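Local coordinates for DUTPase (Staphylococcus phage 11, PDB 4GV8), which hydrolyses dUTP to dUMP and pyrophosphate as a trimeric jelly-roll dUTPase, and also moonlights in another role, at residues L37-K42 with N94-S99; P105-I110 with Y123-I128; E55-L60 with L137-I142. One frame throughout, in Å; residues are numbered along the deposited sequence.

Interaction 1 of 3, residues L37-K42 with N94-S99. With MG (magnesium ion), chain H.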
loop_
_atom_site.group_PDB
_atom_site.type_symbol
_atom_site.label_atom_id
_atom_site.label_comp_id
_atom_site.label_asym_id
_atom_site.label_seq_id
_atom_site.Cartn_x
_atom_site.Cartn_y
_atom_site.Cartn_z
ATOM N N LEU B 37 10.094 -10.594 15.428
ATOM C CA LEU B 37 8.988 -9.645 15.382
ATOM C C LEU B 37 7.682 -10.354 15.808
ATOM O O LEU B 37 7.141 -11.213 15.094
ATOM C CB LEU B 37 8.889 -9.035 13.969
ATOM C CG LEU B 37 8.224 -7.649 13.808
ATOM C CD1 LEU B 37 9.014 -6.583 14.604
ATOM C CD2 LEU B 37 8.123 -7.291 12.315
ATOM N N GLU B 38 7.182 -9.979 16.981
ATOM C CA GLU B 38 6.032 -10.639 17.583
ATOM C C GLU B 38 4.747 -9.902 17.174
ATOM O O GLU B 38 4.807 -8.782 16.658
ATOM C CB GLU B 38 6.230 -10.669 19.106
ATOM C CG GLU B 38 7.544 -11.345 19.515
ATOM C CD GLU B 38 7.434 -12.309 20.703
ATOM O OE1 GLU B 38 6.370 -12.355 21.359
ATOM O OE2 GLU B 38 8.443 -13.034 20.965
ATOM N N PRO B 39 3.577 -10.535 17.369
ATOM C CA PRO B 39 2.327 -9.892 16.948
ATOM C C PRO B 39 2.201 -8.452 17.404
ATOM O O PRO B 39 2.492 -8.089 18.580
ATOM C CB PRO B 39 1.248 -10.760 17.576
ATOM C CG PRO B 39 1.885 -12.117 17.705
ATOM C CD PRO B 39 3.343 -11.888 17.916
ATOM N N GLN B 40 1.820 -7.643 16.421
ATOM C CA GLN B 40 1.558 -6.228 16.546
ATOM C C GLN B 40 2.824 -5.355 16.587
ATOM O O GLN B 40 2.694 -4.138 16.611
ATOM C CB GLN B 40 0.592 -5.957 17.702
ATOM C CG GLN B 40 -0.823 -6.425 17.413
ATOM C CD GLN B 40 -1.313 -5.865 16.086
ATOM O OE1 GLN B 40 -1.551 -4.672 15.969
ATOM N NE2 GLN B 40 -1.459 -6.730 15.078
ATOM N N GLU B 41 4.011 -5.975 16.551
ATOM C CA GLU B 41 5.315 -5.233 16.565
ATOM C C GLU B 41 5.710 -4.637 15.226
ATOM O O GLU B 41 5.371 -5.172 14.173
ATOM C CB GLU B 41 6.464 -6.117 17.101
ATOM C CG GLU B 41 6.207 -6.484 18.572
ATOM C CD GLU B 41 7.357 -7.185 19.248
ATOM O OE1 GLU B 41 8.188 -7.766 18.538
ATOM O OE2 GLU B 41 7.381 -7.221 20.510
ATOM N N LYS B 42 6.425 -3.517 15.301
ATOM C CA LYS B 42 6.858 -2.714 14.148
ATOM C C LYS B 42 8.394 -2.574 14.209
ATOM O O LYS B 42 8.973 -2.513 15.262
ATOM C CB LYS B 42 6.205 -1.321 14.176
ATOM C CG LYS B 42 4.691 -1.352 13.947
ATOM C CD LYS B 42 4.026 -0.039 14.256
ATOM C CE LYS B 42 4.654 1.102 13.450
ATOM N NZ LYS B 42 4.299 1.048 11.994
ATOM N N ASN B 94 4.285 -6.826 12.134
ATOM C CA ASN B 94 3.596 -8.103 12.252
ATOM C C ASN B 94 2.181 -7.765 12.661
ATOM O O ASN B 94 1.955 -7.373 13.828
ATOM C CB ASN B 94 4.308 -8.987 13.277
ATOM C CG ASN B 94 3.673 -10.358 13.425
ATOM O OD1 ASN B 94 2.597 -10.573 12.903
ATOM N ND2 ASN B 94 4.303 -11.261 14.245
ATOM N N ASP B 95 1.235 -7.858 11.708
ATOM C CA ASP B 95 -0.172 -7.510 11.992
ATOM C C ASP B 95 -1.051 -8.689 12.530
ATOM O O ASP B 95 -2.302 -8.579 12.606
ATOM C CB ASP B 95 -0.862 -6.835 10.795
ATOM C CG ASP B 95 -2.021 -6.011 11.243
ATOM O OD1 ASP B 95 -1.948 -5.530 12.405
ATOM O OD2 ASP B 95 -2.999 -5.848 10.515
ATOM N N ALA B 96 -0.409 -9.797 12.926
ATOM C CA ALA B 96 -1.122 -10.850 13.686
ATOM C C ALA B 96 -1.573 -10.279 15.021
ATOM O O ALA B 96 -0.950 -9.342 15.575
ATOM C CB ALA B 96 -0.284 -12.118 13.891
ATOM N N ILE B 97 -2.726 -10.780 15.480
ATOM C CA ILE B 97 -3.313 -10.394 16.758
ATOM C C ILE B 97 -2.518 -11.124 17.855
ATOM O O ILE B 97 -2.056 -12.261 17.666
ATOM C CB ILE B 97 -4.845 -10.731 16.850
ATOM C CG1 ILE B 97 -5.668 -9.812 15.957
ATOM C CG2 ILE B 97 -5.366 -10.570 18.278
ATOM C CD1 ILE B 97 -5.401 -8.342 16.164
ATOM N N ALA B 98 -2.339 -10.440 18.985
ATOM C CA ALA B 98 -1.533 -10.967 20.067
ATOM C C ALA B 98 -2.120 -12.308 20.611
ATOM O O ALA B 98 -3.340 -12.461 20.739
ATOM C CB ALA B 98 -1.344 -9.899 21.159
ATOM N N SER B 99 -1.223 -13.273 20.880
ATOM C CA SER B 99 -1.540 -14.625 21.452
ATOM C C SER B 99 -2.013 -14.682 22.955
ATOM O O SER B 99 -2.376 -15.772 23.453
ATOM C CB SER B 99 -0.299 -15.551 21.290
ATOM O OG SER B 99 0.610 -15.475 22.411
HETATM MG MG MG H . -4.485 -4.707 12.108
HETATM O O HOH W 1 -3.894 -4.076 14.451
HETATM O O HOH W 2 -4.354 -6.846 13.236
HETATM O O HOH W 3 -6.818 -4.827 13.154
#
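Q40 reaches across to D95 and A96 from the second corner of a type II turn, E38 to E41. Its CB starts off away from residues 94-99, but the chain bends at chi2 (-52°) and brings the amide back over them. CG packs against A96 O at 3.5 Å, and CD lies beside the same oxygen and D95 OD1. At the tip, NE2 is gripped by two acceptors: A96 O at 2.7 Å, almost straight and in the plane of the Q40 amide though approached from above the A96 carbonyl plane, and D95 OD1 at 3.0 Å, with NE2 standing above the carboxylate plane. The other branch, OE1, accepts from a magnesium-bound water and from K93 of the same chain.

N94, the last residue of strand 89-94, has CG anti to the backbone N (chi1 -178°), which carries ND2 to L37 O (3.0 Å); ND2 also bonds to G124 O. OD1 turns back to the backbone N of A96 in an Asx turn. P39 CB packs on A96 O (3.3 Å) and reaches A96 CB. Backbone bonds Q40 N to N94 O and N94 N to E41 O tie the loops together.

D95 OD2 binds magnesium at 2.5 Å, a metal shared with D95 of both other subunits, and accepts from K93 of the third subunit; OD1, 2.7 Å from the metal, makes a salt bridge with K93 of its own chain. Q40, in the second shell, probably helps fix the carboxylate's rotation, while the cation and nearby lysines would offset the negative charge of three aspartates where the subunits meet.

Interaction 2 of 3, residues P105-I110 with Y123-I128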
loop_
_atom_site.group_PDB
_atom_site.type_symbol
_atom_site.label_atom_id
_atom_site.label_comp_id
_atom_site.label_asym_id
_atom_site.label_seq_id
_atom_site.Cartn_x
_atom_site.Cartn_y
_atom_site.Cartn_z
ATOM N N PRO B 105 7.589 -23.719 20.769
ATOM C CA PRO B 105 9.058 -23.687 20.617
ATOM C C PRO B 105 9.552 -23.200 19.229
ATOM O O PRO B 105 10.726 -22.819 19.088
ATOM C CB PRO B 105 9.486 -25.142 20.917
ATOM C CG PRO B 105 8.279 -25.790 21.531
ATOM C CD PRO B 105 7.075 -25.082 20.984
ATOM N N GLY B 106 8.667 -23.218 18.229
ATOM C CA GLY B 106 9.007 -22.728 16.905
ATOM C C GLY B 106 8.629 -21.270 16.652
ATOM O O GLY B 106 7.849 -20.686 17.394
ATOM N N VAL B 107 9.223 -20.702 15.602
ATOM C CA VAL B 107 8.909 -19.377 15.057
ATOM C C VAL B 107 8.613 -19.540 13.564
ATOM O O VAL B 107 9.111 -20.452 12.911
ATOM C CB VAL B 107 10.089 -18.348 15.153
ATOM C CG1 VAL B 107 10.272 -17.841 16.564
ATOM C CG2 VAL B 107 11.404 -18.930 14.620
ATOM N N PHE B 108 7.832 -18.616 13.032
ATOM C CA PHE B 108 7.582 -18.544 11.609
ATOM C C PHE B 108 8.681 -17.756 10.931
ATOM O O PHE B 108 9.251 -16.784 11.493
ATOM C CB PHE B 108 6.242 -17.914 11.343
ATOM C CG PHE B 108 5.071 -18.775 11.776
ATOM C CD1 PHE B 108 4.278 -18.408 12.855
ATOM C CD2 PHE B 108 4.775 -19.932 11.099
ATOM C CE1 PHE B 108 3.208 -19.209 13.235
ATOM C CE2 PHE B 108 3.683 -20.719 11.451
ATOM C CZ PHE B 108 2.909 -20.360 12.532
ATOM N N ASP B 109 8.980 -18.210 9.720
ATOM C CA ASP B 109 9.783 -17.461 8.786
ATOM C C ASP B 109 8.903 -16.848 7.669
ATOM O O ASP B 109 7.644 -16.987 7.665
ATOM C CB ASP B 109 10.918 -18.339 8.230
ATOM C CG ASP B 109 10.428 -19.549 7.427
ATOM O OD1 ASP B 109 9.346 -19.525 6.756
ATOM O OD2 ASP B 109 11.198 -20.519 7.466
ATOM N N ILE B 110 9.583 -16.147 6.756
ATOM C CA ILE B 110 8.923 -15.376 5.697
ATOM C C ILE B 110 8.312 -16.275 4.588
ATOM O O ILE B 110 7.578 -15.777 3.779
ATOM C CB ILE B 110 9.860 -14.280 5.072
ATOM C CG1 ILE B 110 11.041 -14.918 4.292
ATOM C CG2 ILE B 110 10.312 -13.308 6.137
ATOM C CD1 ILE B 110 11.652 -14.080 3.168
ATOM N N TYR B 123 2.994 -17.507 20.005
ATOM C CA TYR B 123 2.546 -18.032 18.730
ATOM C C TYR B 123 2.184 -16.831 17.830
ATOM O O TYR B 123 1.535 -15.886 18.291
ATOM C CB TYR B 123 1.326 -19.032 18.934
ATOM C CG TYR B 123 0.925 -19.764 17.638
ATOM C CD1 TYR B 123 1.634 -20.890 17.198
ATOM C CD2 TYR B 123 -0.084 -19.284 16.811
ATOM C CE1 TYR B 123 1.314 -21.545 15.998
ATOM C CE2 TYR B 123 -0.420 -19.927 15.600
ATOM C CZ TYR B 123 0.279 -21.065 15.201
ATOM O OH TYR B 123 -0.043 -21.724 14.022
ATOM N N GLY B 124 2.644 -16.843 16.571
ATOM C CA GLY B 124 2.423 -15.709 15.643
ATOM C C GLY B 124 3.658 -14.804 15.481
ATOM O O GLY B 124 3.667 -13.838 14.685
ATOM N N THR B 125 4.701 -15.122 16.253
ATOM C CA THR B 125 6.002 -14.470 16.157
ATOM C C THR B 125 6.720 -14.986 14.905
ATOM O O THR B 125 6.668 -16.197 14.601
ATOM C CB THR B 125 6.871 -14.773 17.434
ATOM O OG1 THR B 125 6.279 -14.157 18.573
ATOM C CG2 THR B 125 8.298 -14.260 17.248
ATOM N N TYR B 126 7.363 -14.064 14.181
ATOM C CA TYR B 126 8.229 -14.349 13.008
ATOM C C TYR B 126 9.689 -14.069 13.345
ATOM O O TYR B 126 9.999 -13.150 14.128
ATOM C CB TYR B 126 7.846 -13.470 11.794
ATOM C CG TYR B 126 6.547 -13.929 11.176
ATOM C CD1 TYR B 126 6.548 -14.786 10.079
ATOM C CD2 TYR B 126 5.374 -13.560 11.713
ATOM C CE1 TYR B 126 5.389 -15.232 9.515
ATOM C CE2 TYR B 126 4.179 -14.014 11.201
ATOM C CZ TYR B 126 4.186 -14.862 10.106
ATOM O OH TYR B 126 3.006 -15.276 9.571
ATOM N N GLN B 127 10.592 -14.870 12.776
ATOM C CA GLN B 127 11.989 -14.472 12.736
ATOM C C GLN B 127 12.417 -14.181 11.268
ATOM O O GLN B 127 12.288 -15.013 10.359
ATOM C CB GLN B 127 12.912 -15.493 13.382
ATOM C CG GLN B 127 14.338 -14.932 13.544
ATOM C CD GLN B 127 15.159 -15.842 14.378
ATOM O OE1 GLN B 127 14.797 -16.105 15.516
ATOM N NE2 GLN B 127 16.230 -16.407 13.797
ATOM N N ILE B 128 12.790 -12.932 11.059
ATOM C CA ILE B 128 13.353 -12.457 9.804
ATOM C C ILE B 128 14.869 -12.661 9.999
ATOM O O ILE B 128 15.453 -12.292 11.034
ATOM C CB ILE B 128 13.044 -10.945 9.602
ATOM C CG1 ILE B 128 11.538 -10.742 9.424
ATOM C CG2 ILE B 128 13.858 -10.324 8.460
ATOM C CD1 ILE B 128 11.076 -9.407 9.939
HETATM O O HOH W 4 12.401 -15.672 7.859
#
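F108 lies between the rings of Y123 and Y126, and the three form an aromatic cluster. Its CE1-CZ edge meets one face of Y123, displaced toward the rim and OH, in an offset edge-to-face pair with centroids 5.5 Å apart and planes at 78°. Y126 is touched mainly by F108 CB, which sits over its face, 3.7 Å from the ring centroid, a CH-pi contact. With CG anti to the carbonyl carbon (chi1 -68°) the F108 ring swings to Y123, while the backbone sets CB over Y126. Around this centre V107 CG1 meets T125 CG2 at 4.1 Å, and I110 CG2 touches I128 CG1.

Further out, the backbones make a single bridge at F108 and Y126, with F108 N donating to T125 O (3.1 Å) and Q127 N to F108 O (2.7 Å). A water joins I110 N to Q127 O. D109 OD1 accepts from E113 N, T125 OG1 bonds to Q122 O, and Q127 NE2 to N129 OD1.

The contact joins the pair 106-108/114-117 to the pair 35-37/126-128, strands 106-108 and 126-128 lying at 66°, not in a regular ladder. With direct hydrogen bonding limited to two bonds, aromatic and aliphatic packing probably contributes much of the hold between these segments.

Interaction 3 of 3, residues E55-L60 with L137-I142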
loop_
_atom_site.group_PDB
_atom_site.type_symbol
_atom_site.label_atom_id
_atom_site.label_comp_id
_atom_site.label_asym_id
_atom_site.label_seq_id
_atom_site.Cartn_x
_atom_site.Cartn_y
_atom_site.Cartn_z
ATOM N N GLU B 55 17.168 11.695 -10.854
ATOM C CA GLU B 55 16.079 12.631 -10.862
ATOM C C GLU B 55 15.088 12.261 -11.987
ATOM O O GLU B 55 15.482 11.806 -13.061
ATOM C CB GLU B 55 16.621 14.064 -10.996
ATOM C CG GLU B 55 15.567 15.103 -10.598
ATOM C CD GLU B 55 16.002 16.560 -10.757
ATOM O OE1 GLU B 55 17.215 16.819 -11.044
ATOM O OE2 GLU B 55 15.095 17.425 -10.586
ATOM N N GLY B 56 13.800 12.393 -11.723
ATOM C CA GLY B 56 12.803 12.013 -12.716
ATOM C C GLY B 56 12.309 10.572 -12.624
ATOM O O GLY B 56 11.575 10.114 -13.514
ATOM N N TYR B 57 12.755 9.864 -11.571
ATOM C CA TYR B 57 12.277 8.542 -11.177
ATOM C C TYR B 57 12.089 8.452 -9.669
ATOM O O TYR B 57 12.721 9.186 -8.917
ATOM C CB TYR B 57 13.305 7.458 -11.562
ATOM C CG TYR B 57 13.572 7.333 -13.026
ATOM C CD1 TYR B 57 12.709 6.609 -13.841
ATOM C CD2 TYR B 57 14.673 7.938 -13.609
ATOM C CE1 TYR B 57 12.928 6.484 -15.184
ATOM C CE2 TYR B 57 14.902 7.822 -14.976
ATOM C CZ TYR B 57 14.008 7.100 -15.753
ATOM O OH TYR B 57 14.193 6.933 -17.099
ATOM N N VAL B 58 11.220 7.531 -9.251
ATOM C CA VAL B 58 11.008 7.198 -7.851
ATOM C C VAL B 58 11.121 5.673 -7.681
ATOM O O VAL B 58 10.716 4.885 -8.584
ATOM C CB VAL B 58 9.666 7.684 -7.339
ATOM C CG1 VAL B 58 8.467 6.873 -7.967
ATOM C CG2 VAL B 58 9.674 7.655 -5.827
ATOM N N GLY B 59 11.745 5.274 -6.578
ATOM C CA GLY B 59 11.783 3.890 -6.235
ATOM C C GLY B 59 10.600 3.597 -5.310
ATOM O O GLY B 59 10.208 4.390 -4.436
ATOM N N LEU B 60 10.022 2.440 -5.511
ATOM C CA LEU B 60 8.958 1.924 -4.652
ATOM C C LEU B 60 9.471 0.665 -4.002
ATOM O O LEU B 60 9.666 -0.382 -4.656
ATOM C CB LEU B 60 7.738 1.622 -5.485
ATOM C CG LEU B 60 7.172 2.828 -6.257
ATOM C CD1 LEU B 60 6.110 2.262 -7.206
ATOM C CD2 LEU B 60 6.650 3.912 -5.291
ATOM N N LEU B 137 12.106 -3.736 -5.132
ATOM C CA LEU B 137 12.299 -2.323 -5.495
ATOM C C LEU B 137 11.942 -2.158 -6.972
ATOM O O LEU B 137 12.589 -2.734 -7.867
ATOM C CB LEU B 137 13.778 -1.886 -5.273
ATOM C CG LEU B 137 14.059 -0.398 -5.573
ATOM C CD1 LEU B 137 13.356 0.545 -4.559
ATOM C CD2 LEU B 137 15.571 -0.137 -5.745
ATOM N N VAL B 138 10.859 -1.412 -7.221
ATOM C CA VAL B 138 10.376 -1.131 -8.571
ATOM C C VAL B 138 10.616 0.372 -8.808
ATOM O O VAL B 138 10.253 1.190 -7.973
ATOM C CB VAL B 138 8.878 -1.459 -8.686
ATOM C CG1 VAL B 138 8.365 -1.110 -10.116
ATOM C CG2 VAL B 138 8.676 -2.917 -8.303
ATOM N N ILE B 139 11.216 0.728 -9.942
ATOM C CA ILE B 139 11.533 2.137 -10.275
ATOM C C ILE B 139 10.659 2.605 -11.465
ATOM O O ILE B 139 10.560 1.925 -12.513
ATOM C CB ILE B 139 13.017 2.353 -10.616
ATOM C CG1 ILE B 139 13.959 1.846 -9.447
ATOM C CG2 ILE B 139 13.236 3.855 -10.868
ATOM C CD1 ILE B 139 15.244 1.133 -9.823
ATOM N N VAL B 140 10.022 3.765 -11.277
ATOM C CA VAL B 140 9.043 4.254 -12.190
ATOM C C VAL B 140 9.358 5.726 -12.443
ATOM O O VAL B 140 9.839 6.440 -11.562
ATOM C CB VAL B 140 7.579 4.046 -11.666
ATOM C CG1 VAL B 140 7.324 2.566 -11.290
ATOM C CG2 VAL B 140 7.332 4.967 -10.498
ATOM N N PRO B 141 9.133 6.178 -13.682
ATOM C CA PRO B 141 9.362 7.616 -13.946
ATOM C C PRO B 141 8.287 8.441 -13.238
ATOM O O PRO B 141 7.199 7.907 -12.976
ATOM C CB PRO B 141 9.232 7.706 -15.464
ATOM C CG PRO B 141 8.254 6.611 -15.781
ATOM C CD PRO B 141 8.696 5.475 -14.896
ATOM N N ILE B 142 8.618 9.697 -12.913
ATOM C CA ILE B 142 7.694 10.612 -12.260
ATOM C C ILE B 142 7.627 11.938 -12.996
ATOM O O ILE B 142 8.467 12.231 -13.836
ATOM C CB ILE B 142 8.035 10.857 -10.777
ATOM C CG1 ILE B 142 9.504 11.324 -10.620
ATOM C CG2 ILE B 142 7.722 9.597 -9.989
ATOM C CD1 ILE B 142 9.931 11.713 -9.236
#
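Strands 57-60 and 137-141 run antiparallel, their short axes 4.5 Å apart, with the hydrogen-bonded pairs V58-V140 and L60-V138 each exchanging bonds both ways (V58 N to V140 O at 2.9 Å, V140 N to V58 O at 3.0 Å) and a fifth bond, I142 N to G56 O, carrying the pairing past the end of the strands.

One face bears V58, L60, V138 and V140. V58 and V140 lie side by side, and V58 CG1 and V140 CG2 press together at 3.4 Å, a tight fit. V58 CG1, placed between the backbone N and the carbonyl carbon (chi1 70°), also meets I142 CG2, whose side chain crosses that of V58 at about a right angle. Y57 leaves the strand on the other side: its CB touches I139 CG2 at 3.7 Å, and CD1 lies 3.5 Å from P141 CA. The Y57 ring stacks on W143 of the third subunit, and I142 packs on V138 of the second subunit.

G59, without a side chain, lets L137 CD1 come within 4.1 Å of its CA. These are interior strands of the large antiparallel sheet, flanked by 26-30 and 73-80, and such strand pairing is the framework of the jelly-roll subunit in trimeric dUTPases, here also lining the subunit interface.

How the interactions relate
Interactions 1 and 2 are neighbours, their centres 10 Å apart, while the centre of interaction 3 lies 31 and 33 Å from theirs, on the opposite side of the chain's centre. Strand 35-37 pairs with 126-128 through a bond from L37 N to Y126 O, so interaction 1 backs directly onto interaction 2. Along the chain, interactions 1 and 3 interleave, 37-42, 55-60, 94-99, 137-142, whereas both segments of interaction 2 fall between 94-99 and 137-142. The large sheet links the distant ends: 89-94 and 42-46 adjoin interaction 1, and 57-63 with 133-141 make interaction 3. Both of these contacts meet other subunits; interaction 2 does not.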